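Local coordinates for DUF574 domain-containing protein (Thermobifida fusca, PDB 2QE6) that probably acts as an S-adenosyl-L-methionine-dependent methyltransferase, binding the cofactor at the C-terminal ends of the parallel strands of a Rossmann-like sheet, with its substrate unknown, at residues A[67-72]-A[160-165]; A[82-87]-A[141-146]; A[96-101]-A[105-110]; A[177-182]-A[192-197]. The protein carries 1 engineered substitution. All blocks are in the same frame, centred on the assembly; numbering follows the deposited sequence.

Interaction 1: A[67-72]-A[160-165]; sequences RGVRFL and AIMLVG. With SAM (S-adenosylmethionine), chain F.
The amino nitrogen of SAM is held by two backbone carbonyls, and the shorter of its two bonds goes to Val164 O, 2.6 Å from SAM N; the second carbonyl comes from the loop after strand 80-84. Val164 also lays its CG1 methyl 3.4 Å from SAM OXT, beside the carboxylate. One residue on, Gly165 turns the chain with a positive phi, and its N is bonded to Thr195 OG1 of the neighbouring strand.

Behind this loop, strand 160-163 packs on helix 54-75. Selenomethionine Met162 crosses Val69 at about a right angle, and its end does the touching: Met162 CE lies 3.7 Å from Val69 CG2, with SE a little farther off. A bend at the last torsion (chi3 56°) folds that methyl back against the valine rather than continuing the line of the chain. One helical turn along, Leu72 is directed toward the strand and sets its CD1 3.9 Å from Ala160 CB. The small alanine and the long selenomethionine, two residues apart, thus face the same helix, which is the layering of a Rossmann-like methyltransferase.

No hydrogen bond links helix and strand here. Their contact is wholly apolar, while the polar work falls to the main chain at the strand's end, where carbonyl oxygens would suit an ammonium group.

Interaction 2: A[82-87]-A[141-146]; sequences LDLGSG and EYILNH. With SAM (S-adenosylmethionine), chain F.
Ile143 is the first residue of the helix to meet the strand: its CG2 lies 4.0 Å from Leu84 CD2 and 4.2 Å from Leu82 CD2, wedged against two leucines on the same face of strand 82-84. With CG1 beside the backbone N (chi1 -74°), CG2 stands anti to it and is the branch that reaches the leucines. Leu144 comes next and meets Leu82 at about a right angle, the CD2 methyls of the two leucines 4.1 Å apart. Asn145 turns outward and folds back on its own helix, where ND2 donates to a lone pair of Glu141 O over 2.7 Å, in the carbonyl plane. His146 then caps the next helix through ND1 to Asp148 N, its ring stacked on Phe133.

The axes of helix and strand run 149° apart in direction, 11.5 Å at closest approach, as in an alpha/beta layer. Past the strand, the sequence Gly85-Ser86-Gly87 belongs to the glycine-rich loop characteristic of class I methyltransferases, and Gly85 O accepts a bond from SAM N at 2.7 Å. Apolar packing without a directional bond joins helix to strand, whose place is also fixed by its hydrogen bonds in the sheet.

Interaction 3: A[96-101]-A[105-110]; sequences EVAQSV and ARVVYV
Ala98 faces the strand squarely, and its CB is 3.7 Å from Ala105 CB, two methyls meeting with nothing larger on either residue. The same Ala98 CB lies 4.3 Å from Val107 CG2, the next residue on that face of the strand. The two segments belong to the beta-alpha-beta unit made by strand 80-84, helix 94-101 and strand 106-111, and three residues suffice to turn the chain from helix into strand. This short connection keeps the start of the second segment beside the helix, with Gln99 CA and Ala105 CA 5.7 Å apart.

Gln99 follows, an extended chain (chi2 -176°) that runs past the side of the contact. Its NE2 donates both to Asp127 OD2 and to a water 2.7 Å away, and this water in turn donates to Ala105 O at 3.0 Å, a one-water bridge between helix and strand. Ser100 turns to the outside, where OG donates to Val97 O over 2.6 Å from 18° off the carbonyl plane, in the last turn of the helix.

Interaction 4: A[177-182]-A[192-197]; sequences RVVGAY and LFMTSL
Val179 carries the tight part of this contact through a single methyl. Its CG1, anti to the backbone N (chi1 -178°), lies 3.9 Å from Leu192 CD2 and 4.0 Å from Met194 SE, so one branch serves both strand residues. The approaches differ: leucine and valine cross at about a right angle, whereas the selenomethionine and the valine reach toward each other tip to tip. The Met194 chain bends at its last torsion (chi3 -80°), and the selenium makes the nearer approach, with CE only a little farther off.

Between these two segments little else touches, though Leu170, Gln230 and Phe231 from loops also pack on Val179 or Met194. Tyr182 comes no nearer than 5.4 Å, from its CB to Leu192 CD1, for the ring leads off and its OH is bonded to Val137 O. On the solvent side Arg177 lays a face of its guanidinium over Val178 CG2, 3.6 Å from the plane. At the far end of the strand, Ser196 OG donates to Leu197 O over 2.8 Å from well above the carbonyl plane.

The segments come from the beta-alpha-beta unit of strand 160-163, helix 175-185 and strand 191-197. Helix 140-145 flanks the helix through Pro140 and Ile143, and strands 160-163 and 265-271 border strand 191-197, parallel and antiparallel to it respectively.

One sheet joins all four contacts. Strand 160-163 of interaction 1 is bonded to strand 80-84 of interaction 2 (Met162 N to Leu82 O, 2.9 Å) and to strand 191-197 of interaction 4 (Leu163 N to Phe193 O, 2.8 Å), while Asp83 N to Val108 O, 2.9 Å, brings in interaction 3. The helices of interactions 1 and 3 touch on one face, Val69 CG1 lying 3.8 Å from Val97 CB; those of interactions 2 and 4 share the other, around Tyr182. Interactions 3 and 4 stay apart, centres about 19 Å from each other. SAM bridges the strand ends of interactions 1 and 2, with Asp111, Asp136, Val137 and Arg62 also bonded to it.

Interaction 1: A[67-72]-A[160-165]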
# COMPACT_ATOMS: atom_id res chain seq x y z
N ARG A 67 5.68 -3.26 -10.19
CA ARG A 67 6.38 -4.52 -10.42
C ARG A 67 5.68 -5.71 -9.74
O ARG A 67 5.62 -6.79 -10.31
CB ARG A 67 7.86 -4.44 -10.00
CG ARG A 67 8.68 -3.40 -10.73
CD ARG A 67 10.19 -3.63 -10.64
NE ARG A 67 10.64 -3.75 -9.26
CZ ARG A 67 10.82 -2.72 -8.43
NH1 ARG A 67 10.58 -1.47 -8.84
NH2 ARG A 67 11.22 -2.93 -7.18
N GLY A 68 5.19 -5.51 -8.52
CA GLY A 68 4.54 -6.57 -7.79
C GLY A 68 3.17 -6.92 -8.36
O GLY A 68 2.82 -8.07 -8.50
N VAL A 69 2.39 -5.91 -8.71
CA VAL A 69 1.08 -6.17 -9.29
C VAL A 69 1.25 -6.85 -10.64
O VAL A 69 0.50 -7.74 -10.98
CB VAL A 69 0.23 -4.90 -9.35
CG1 VAL A 69 -1.01 -5.14 -10.12
CG2 VAL A 69 -0.07 -4.42 -7.94
N ARG A 70 2.25 -6.42 -11.42
CA ARG A 70 2.54 -7.05 -12.71
C ARG A 70 2.93 -8.52 -12.52
O ARG A 70 2.51 -9.38 -13.29
CB ARG A 70 3.65 -6.30 -13.45
CG ARG A 70 3.94 -6.84 -14.84
CD ARG A 70 5.05 -6.09 -15.55
NE ARG A 70 6.32 -6.19 -14.83
CZ ARG A 70 7.10 -5.17 -14.47
NH1 ARG A 70 6.76 -3.92 -14.75
NH2 ARG A 70 8.23 -5.42 -13.81
N PHE A 71 3.72 -8.83 -11.49
CA PHE A 71 4.06 -10.22 -11.17
C PHE A 71 2.79 -11.02 -10.84
O PHE A 71 2.56 -12.11 -11.38
CB PHE A 71 5.06 -10.29 -10.00
CG PHE A 71 5.11 -11.63 -9.32
CD1 PHE A 71 5.80 -12.69 -9.87
CD2 PHE A 71 4.49 -11.82 -8.09
CE1 PHE A 71 5.84 -13.94 -9.23
CE2 PHE A 71 4.51 -13.07 -7.46
CZ PHE A 71 5.19 -14.12 -8.03
N LEU A 72 1.96 -10.45 -9.99
CA LEU A 72 0.76 -11.14 -9.51
C LEU A 72 -0.25 -11.40 -10.59
O LEU A 72 -0.78 -12.51 -10.69
CB LEU A 72 0.12 -10.32 -8.39
CG LEU A 72 0.85 -10.32 -7.06
CD1 LEU A 72 0.29 -9.24 -6.15
CD2 LEU A 72 0.85 -11.72 -6.38
N ALA A 160 -5.16 -11.76 -4.35
CA ALA A 160 -4.05 -11.04 -3.75
C ALA A 160 -4.61 -9.98 -2.81
O ALA A 160 -5.41 -9.15 -3.23
CB ALA A 160 -3.19 -10.39 -4.81
N ILE A 161 -4.19 -9.99 -1.54
CA ILE A 161 -4.47 -8.86 -0.64
C ILE A 161 -3.20 -8.02 -0.46
O ILE A 161 -2.10 -8.56 -0.31
CB ILE A 161 -4.97 -9.34 0.74
CG1 ILE A 161 -6.33 -10.03 0.60
CG2 ILE A 161 -5.07 -8.16 1.69
CD1 ILE A 161 -6.89 -10.60 1.91
N MSE A 162 -3.34 -6.70 -0.55
CA MSE A 162 -2.19 -5.79 -0.57
C MSE A 162 -2.30 -4.87 0.61
O MSE A 162 -3.36 -4.34 0.90
CB MSE A 162 -2.19 -4.96 -1.84
CG MSE A 162 -2.07 -5.77 -3.10
SE MSE A 162 -2.49 -4.75 -4.70
CE MSE A 162 -1.29 -3.21 -4.61
N LEU A 163 -1.21 -4.77 1.38
CA LEU A 163 -1.05 -3.74 2.37
C LEU A 163 0.24 -2.97 2.03
O LEU A 163 1.16 -2.83 2.84
CB LEU A 163 -0.99 -4.34 3.78
CG LEU A 163 -2.34 -4.87 4.30
CD1 LEU A 163 -2.36 -6.33 4.33
CD2 LEU A 163 -2.63 -4.32 5.69
N VAL A 164 0.30 -2.52 0.78
CA VAL A 164 1.42 -1.81 0.24
C VAL A 164 1.38 -0.37 0.84
O VAL A 164 0.34 0.27 0.83
CB VAL A 164 1.39 -1.84 -1.34
CG1 VAL A 164 2.49 -0.95 -1.96
CG2 VAL A 164 1.56 -3.29 -1.84
N GLY A 165 2.50 0.06 1.43
CA GLY A 165 2.59 1.34 2.09
C GLY A 165 1.67 1.54 3.27
O GLY A 165 1.33 2.69 3.62
N SAM F . -1.00 1.86 -0.77
CA SAM F . -0.54 3.14 -1.44
C SAM F . 0.90 2.99 -1.87
O SAM F . 1.34 3.63 -2.81
OXT SAM F . 1.66 2.23 -1.24
CB SAM F . -0.61 4.42 -0.58
CG SAM F . 0.30 4.45 0.66
SD SAM F . 0.06 5.87 1.78
CE SAM F . -1.23 6.67 0.81
C5' SAM F . -1.00 5.01 2.96
C4' SAM F . -2.51 4.89 2.73
O4' SAM F . -3.06 3.98 3.69
C3' SAM F . -3.28 6.20 2.92
O3' SAM F . -4.11 6.47 1.80
C2' SAM F . -4.10 6.04 4.19
O2' SAM F . -5.28 6.85 4.25
C1' SAM F . -4.29 4.53 4.19
N9 SAM F . -4.56 4.05 5.54
C8 SAM F . -3.75 4.09 6.67
N7 SAM F . -4.42 3.51 7.70
C5 SAM F . -5.63 3.09 7.22
C6 SAM F . -6.69 2.41 7.85
N6 SAM F . -6.61 2.10 9.17
N1 SAM F . -7.79 2.10 7.07
C2 SAM F . -7.87 2.45 5.70
N3 SAM F . -6.82 3.13 5.09
C4 SAM F . -5.72 3.42 5.86

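Interaction 2: A[82-87]-A[141-146]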
# COMPACT_ATOMS: atom_id res chain seq x y z
N LEU A 82 -7.47 -7.13 -3.59
CA LEU A 82 -8.01 -6.27 -2.56
C LEU A 82 -6.89 -5.35 -2.08
O LEU A 82 -5.91 -5.80 -1.50
CB LEU A 82 -8.57 -7.10 -1.40
CG LEU A 82 -9.21 -6.33 -0.24
CD1 LEU A 82 -10.31 -5.38 -0.74
CD2 LEU A 82 -9.75 -7.32 0.81
N ASP A 83 -7.02 -4.08 -2.40
CA ASP A 83 -5.94 -3.13 -2.22
C ASP A 83 -6.30 -2.25 -1.03
O ASP A 83 -7.08 -1.28 -1.14
CB ASP A 83 -5.75 -2.34 -3.51
CG ASP A 83 -4.52 -1.39 -3.50
OD1 ASP A 83 -3.79 -1.30 -2.48
OD2 ASP A 83 -4.33 -0.70 -4.55
N LEU A 84 -5.72 -2.61 0.12
CA LEU A 84 -6.04 -2.00 1.40
C LEU A 84 -5.15 -0.80 1.70
O LEU A 84 -3.91 -0.93 1.75
CB LEU A 84 -5.85 -3.02 2.51
CG LEU A 84 -6.73 -4.28 2.38
CD1 LEU A 84 -6.27 -5.32 3.41
CD2 LEU A 84 -8.23 -3.97 2.52
N GLY A 85 -5.77 0.35 1.96
CA GLY A 85 -5.02 1.58 2.13
C GLY A 85 -4.52 1.99 0.77
O GLY A 85 -3.35 2.24 0.60
N SER A 86 -5.42 2.07 -0.21
CA SER A 86 -5.01 2.24 -1.60
C SER A 86 -4.29 3.55 -1.91
O SER A 86 -3.51 3.63 -2.88
CB SER A 86 -6.27 2.22 -2.50
OG SER A 86 -7.15 3.27 -2.15
N GLY A 87 -4.63 4.59 -1.14
CA GLY A 87 -4.20 5.96 -1.43
C GLY A 87 -4.92 6.63 -2.58
O GLY A 87 -5.80 6.04 -3.22
N GLU A 141 -13.46 -7.68 9.35
CA GLU A 141 -14.82 -8.20 9.29
C GLU A 141 -15.70 -7.30 8.45
O GLU A 141 -16.41 -7.77 7.59
CB GLU A 141 -15.42 -8.36 10.69
N TYR A 142 -15.63 -6.00 8.68
CA TYR A 142 -16.43 -5.07 7.88
C TYR A 142 -15.96 -5.09 6.40
O TYR A 142 -16.77 -5.18 5.49
CB TYR A 142 -16.37 -3.64 8.48
CG TYR A 142 -17.11 -2.62 7.65
CD1 TYR A 142 -18.49 -2.44 7.79
CD2 TYR A 142 -16.45 -1.85 6.71
CE1 TYR A 142 -19.16 -1.54 7.01
CE2 TYR A 142 -17.11 -0.94 5.94
CZ TYR A 142 -18.46 -0.77 6.08
OH TYR A 142 -19.10 0.15 5.27
N ILE A 143 -14.66 -5.03 6.16
CA ILE A 143 -14.17 -4.95 4.77
C ILE A 143 -14.50 -6.24 3.99
O ILE A 143 -15.02 -6.19 2.88
CB ILE A 143 -12.67 -4.62 4.72
CG1 ILE A 143 -12.44 -3.15 5.06
CG2 ILE A 143 -12.07 -4.91 3.34
CD1 ILE A 143 -11.02 -2.84 5.45
N LEU A 144 -14.23 -7.39 4.60
CA LEU A 144 -14.39 -8.65 3.90
C LEU A 144 -15.85 -9.00 3.61
O LEU A 144 -16.13 -9.88 2.79
CB LEU A 144 -13.69 -9.78 4.66
CG LEU A 144 -12.16 -9.67 4.76
CD1 LEU A 144 -11.65 -10.64 5.82
CD2 LEU A 144 -11.51 -9.94 3.39
N ASN A 145 -16.77 -8.31 4.28
CA ASN A 145 -18.20 -8.55 4.07
C ASN A 145 -18.92 -7.43 3.32
O ASN A 145 -20.11 -7.52 3.07
CB ASN A 145 -18.84 -8.86 5.42
CG ASN A 145 -18.35 -10.20 5.98
OD1 ASN A 145 -18.69 -11.25 5.44
ND2 ASN A 145 -17.52 -10.16 7.00
N HIS A 146 -18.16 -6.42 2.90
CA HIS A 146 -18.70 -5.28 2.16
C HIS A 146 -19.26 -5.74 0.80
O HIS A 146 -18.67 -6.63 0.16
CB HIS A 146 -17.57 -4.23 2.01
CG HIS A 146 -18.06 -2.88 1.57
ND1 HIS A 146 -18.42 -2.60 0.27
CD2 HIS A 146 -18.29 -1.75 2.28
CE1 HIS A 146 -18.85 -1.36 0.19
NE2 HIS A 146 -18.76 -0.81 1.40
N SAM F . -1.00 1.86 -0.77
CA SAM F . -0.54 3.14 -1.44
C SAM F . 0.90 2.99 -1.87
O SAM F . 1.34 3.63 -2.81
OXT SAM F . 1.66 2.23 -1.24
CB SAM F . -0.61 4.42 -0.58
CG SAM F . 0.30 4.45 0.66
SD SAM F . 0.06 5.87 1.78
CE SAM F . -1.23 6.67 0.81
C5' SAM F . -1.00 5.01 2.96
C4' SAM F . -2.51 4.89 2.73
O4' SAM F . -3.06 3.98 3.69
C3' SAM F . -3.28 6.20 2.92
O3' SAM F . -4.11 6.47 1.80
C2' SAM F . -4.10 6.04 4.19
O2' SAM F . -5.28 6.85 4.25
C1' SAM F . -4.29 4.53 4.19
N9 SAM F . -4.56 4.05 5.54
C8 SAM F . -3.75 4.09 6.67
N7 SAM F . -4.42 3.51 7.70
C5 SAM F . -5.63 3.09 7.22
C6 SAM F . -6.69 2.41 7.85
N6 SAM F . -6.61 2.10 9.17
N1 SAM F . -7.79 2.10 7.07
C2 SAM F . -7.87 2.45 5.70
N3 SAM F . -6.82 3.13 5.09
C4 SAM F . -5.72 3.42 5.86

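Interaction 3: A[96-101]-A[105-110]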
# COMPACT_ATOMS: atom_id res chain seq x y z
N GLU A 96 -4.86 -0.56 -13.31
CA GLU A 96 -4.25 -0.25 -14.60
C GLU A 96 -3.10 -1.21 -14.88
O GLU A 96 -3.00 -1.78 -15.94
CB GLU A 96 -3.78 1.22 -14.59
CG GLU A 96 -4.95 2.23 -14.58
CD GLU A 96 -4.57 3.64 -14.07
OE1 GLU A 96 -3.40 3.87 -13.68
OE2 GLU A 96 -5.47 4.51 -14.06
N VAL A 97 -2.23 -1.40 -13.90
CA VAL A 97 -1.20 -2.42 -14.02
C VAL A 97 -1.82 -3.81 -14.23
O VAL A 97 -1.45 -4.52 -15.16
CB VAL A 97 -0.31 -2.44 -12.76
CG1 VAL A 97 0.88 -3.33 -13.01
CG2 VAL A 97 0.14 -1.02 -12.47
N ALA A 98 -2.78 -4.18 -13.38
CA ALA A 98 -3.39 -5.52 -13.44
C ALA A 98 -4.03 -5.75 -14.79
O ALA A 98 -3.84 -6.80 -15.41
CB ALA A 98 -4.41 -5.72 -12.31
N GLN A 99 -4.78 -4.75 -15.27
CA GLN A 99 -5.48 -4.93 -16.56
C GLN A 99 -4.55 -4.92 -17.77
O GLN A 99 -4.90 -5.48 -18.82
CB GLN A 99 -6.58 -3.88 -16.73
CG GLN A 99 -7.71 -3.96 -15.67
CD GLN A 99 -8.79 -2.97 -15.95
OE1 GLN A 99 -8.97 -2.55 -17.09
NE2 GLN A 99 -9.54 -2.59 -14.94
N SER A 100 -3.37 -4.30 -17.64
CA SER A 100 -2.36 -4.31 -18.72
C SER A 100 -1.83 -5.71 -19.01
O SER A 100 -1.50 -6.01 -20.15
CB SER A 100 -1.17 -3.36 -18.43
OG SER A 100 -0.31 -3.86 -17.41
N VAL A 101 -1.73 -6.56 -17.98
CA VAL A 101 -1.27 -7.93 -18.16
C VAL A 101 -2.42 -8.95 -18.19
O VAL A 101 -2.24 -10.06 -18.67
CB VAL A 101 -0.21 -8.36 -17.09
CG1 VAL A 101 1.01 -7.47 -17.18
CG2 VAL A 101 -0.75 -8.33 -15.71
N ALA A 105 -8.81 -8.85 -14.85
CA ALA A 105 -8.47 -8.67 -13.45
C ALA A 105 -9.50 -7.76 -12.78
O ALA A 105 -10.02 -6.82 -13.43
CB ALA A 105 -7.06 -8.07 -13.32
N ARG A 106 -9.75 -8.02 -11.49
CA ARG A 106 -10.74 -7.27 -10.70
C ARG A 106 -10.07 -6.72 -9.46
O ARG A 106 -9.33 -7.46 -8.79
CB ARG A 106 -11.92 -8.15 -10.33
CG ARG A 106 -12.72 -8.62 -11.56
CD ARG A 106 -14.03 -9.28 -11.17
NE ARG A 106 -13.78 -10.37 -10.22
CZ ARG A 106 -13.38 -11.60 -10.55
NH1 ARG A 106 -13.16 -11.96 -11.81
NH2 ARG A 106 -13.18 -12.49 -9.58
N VAL A 107 -10.26 -5.42 -9.20
CA VAL A 107 -9.58 -4.76 -8.09
C VAL A 107 -10.61 -3.99 -7.27
O VAL A 107 -11.47 -3.27 -7.84
CB VAL A 107 -8.44 -3.78 -8.56
CG1 VAL A 107 -7.74 -3.14 -7.38
CG2 VAL A 107 -7.40 -4.55 -9.42
N VAL A 108 -10.53 -4.15 -5.96
CA VAL A 108 -11.35 -3.42 -5.02
C VAL A 108 -10.40 -2.61 -4.15
O VAL A 108 -9.56 -3.18 -3.48
CB VAL A 108 -12.21 -4.37 -4.15
CG1 VAL A 108 -12.93 -3.56 -3.03
CG2 VAL A 108 -13.20 -5.18 -5.03
N TYR A 109 -10.53 -1.29 -4.22
CA TYR A 109 -9.70 -0.41 -3.43
C TYR A 109 -10.41 0.02 -2.14
O TYR A 109 -11.60 0.28 -2.14
CB TYR A 109 -9.36 0.87 -4.19
CG TYR A 109 -8.56 0.77 -5.47
CD1 TYR A 109 -7.18 0.63 -5.48
CD2 TYR A 109 -9.18 0.94 -6.70
CE1 TYR A 109 -6.43 0.62 -6.70
CE2 TYR A 109 -8.46 0.94 -7.89
CZ TYR A 109 -7.08 0.79 -7.89
OH TYR A 109 -6.42 0.82 -9.12
N VAL A 110 -9.67 0.14 -1.05
CA VAL A 110 -10.23 0.54 0.24
C VAL A 110 -9.30 1.59 0.83
O VAL A 110 -8.09 1.39 0.85
CB VAL A 110 -10.32 -0.67 1.20
CG1 VAL A 110 -10.94 -0.27 2.55
CG2 VAL A 110 -11.14 -1.80 0.51
O HOH W 1 -9.46 -3.98 -12.68

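Interaction 4: A[177-182]-A[192-197]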
# COMPACT_ATOMS: atom_id res chain seq x y z
N ARG A 177 -3.65 -9.53 14.80
CA ARG A 177 -5.02 -9.90 14.52
C ARG A 177 -5.48 -9.37 13.17
O ARG A 177 -6.23 -10.05 12.43
CB ARG A 177 -5.96 -9.40 15.65
CG ARG A 177 -7.43 -9.18 15.22
CD ARG A 177 -8.27 -8.39 16.25
NE ARG A 177 -8.08 -6.92 16.23
CZ ARG A 177 -8.66 -6.08 15.37
NH1 ARG A 177 -9.48 -6.52 14.42
NH2 ARG A 177 -8.43 -4.77 15.47
N VAL A 178 -5.07 -8.14 12.83
CA VAL A 178 -5.56 -7.52 11.59
C VAL A 178 -4.99 -8.23 10.35
O VAL A 178 -5.75 -8.65 9.47
CB VAL A 178 -5.29 -5.97 11.55
CG1 VAL A 178 -5.45 -5.41 10.13
CG2 VAL A 178 -6.24 -5.24 12.56
N VAL A 179 -3.67 -8.39 10.29
CA VAL A 179 -3.07 -9.01 9.10
C VAL A 179 -3.45 -10.50 9.05
O VAL A 179 -3.72 -11.02 7.98
CB VAL A 179 -1.54 -8.80 8.98
CG1 VAL A 179 -1.00 -9.44 7.67
CG2 VAL A 179 -1.24 -7.28 9.00
N GLY A 180 -3.48 -11.14 10.22
CA GLY A 180 -3.94 -12.52 10.32
C GLY A 180 -5.35 -12.76 9.80
O GLY A 180 -5.62 -13.79 9.20
N ALA A 181 -6.27 -11.82 10.03
CA ALA A 181 -7.63 -11.97 9.49
C ALA A 181 -7.64 -12.01 7.97
O ALA A 181 -8.39 -12.76 7.35
CB ALA A 181 -8.51 -10.85 10.00
N TYR A 182 -6.84 -11.17 7.33
CA TYR A 182 -6.82 -11.13 5.87
C TYR A 182 -6.12 -12.39 5.32
O TYR A 182 -6.54 -12.92 4.32
CB TYR A 182 -6.14 -9.83 5.36
CG TYR A 182 -6.90 -8.54 5.71
CD1 TYR A 182 -8.15 -8.28 5.16
CD2 TYR A 182 -6.37 -7.59 6.59
CE1 TYR A 182 -8.88 -7.12 5.46
CE2 TYR A 182 -7.09 -6.40 6.90
CZ TYR A 182 -8.35 -6.19 6.32
OH TYR A 182 -9.10 -5.07 6.59
N LEU A 192 -0.19 -12.43 -0.34
CA LEU A 192 -0.16 -11.21 0.45
C LEU A 192 1.05 -10.38 -0.00
O LEU A 192 2.18 -10.88 0.00
CB LEU A 192 -0.02 -11.54 1.93
CG LEU A 192 -0.03 -10.38 2.94
CD1 LEU A 192 -1.32 -9.62 2.90
CD2 LEU A 192 0.26 -10.96 4.35
N PHE A 193 0.79 -9.15 -0.44
CA PHE A 193 1.83 -8.19 -0.92
C PHE A 193 1.81 -7.00 0.06
O PHE A 193 0.79 -6.33 0.19
CB PHE A 193 1.46 -7.79 -2.37
CG PHE A 193 2.35 -6.76 -3.03
CD1 PHE A 193 3.62 -6.45 -2.56
CD2 PHE A 193 1.92 -6.17 -4.23
CE1 PHE A 193 4.44 -5.55 -3.24
CE2 PHE A 193 2.73 -5.24 -4.89
CZ PHE A 193 4.01 -4.95 -4.40
N MSE A 194 2.90 -6.79 0.80
CA MSE A 194 2.98 -5.65 1.69
C MSE A 194 4.29 -4.88 1.52
O MSE A 194 5.30 -5.46 1.13
CB MSE A 194 2.92 -6.12 3.16
CG MSE A 194 1.77 -7.07 3.42
SE MSE A 194 1.44 -7.26 5.33
CE MSE A 194 2.85 -8.53 5.82
N THR A 195 4.27 -3.59 1.85
CA THR A 195 5.52 -2.85 1.97
C THR A 195 5.43 -2.11 3.30
O THR A 195 4.35 -1.90 3.83
CB THR A 195 5.82 -1.93 0.81
OG1 THR A 195 5.00 -0.75 0.90
CG2 THR A 195 5.63 -2.66 -0.52
N SER A 196 6.56 -1.68 3.82
CA SER A 196 6.59 -1.13 5.16
C SER A 196 7.84 -0.30 5.34
O SER A 196 8.91 -0.68 4.88
CB SER A 196 6.64 -2.25 6.19
OG SER A 196 6.73 -1.72 7.54
N LEU A 197 7.70 0.80 6.06
CA LEU A 197 8.81 1.45 6.70
C LEU A 197 9.59 0.43 7.53
O LEU A 197 9.00 -0.34 8.32
CB LEU A 197 8.26 2.59 7.57
CG LEU A 197 9.18 3.53 8.34
CD1 LEU A 197 10.24 4.23 7.44
CD2 LEU A 197 8.28 4.53 9.03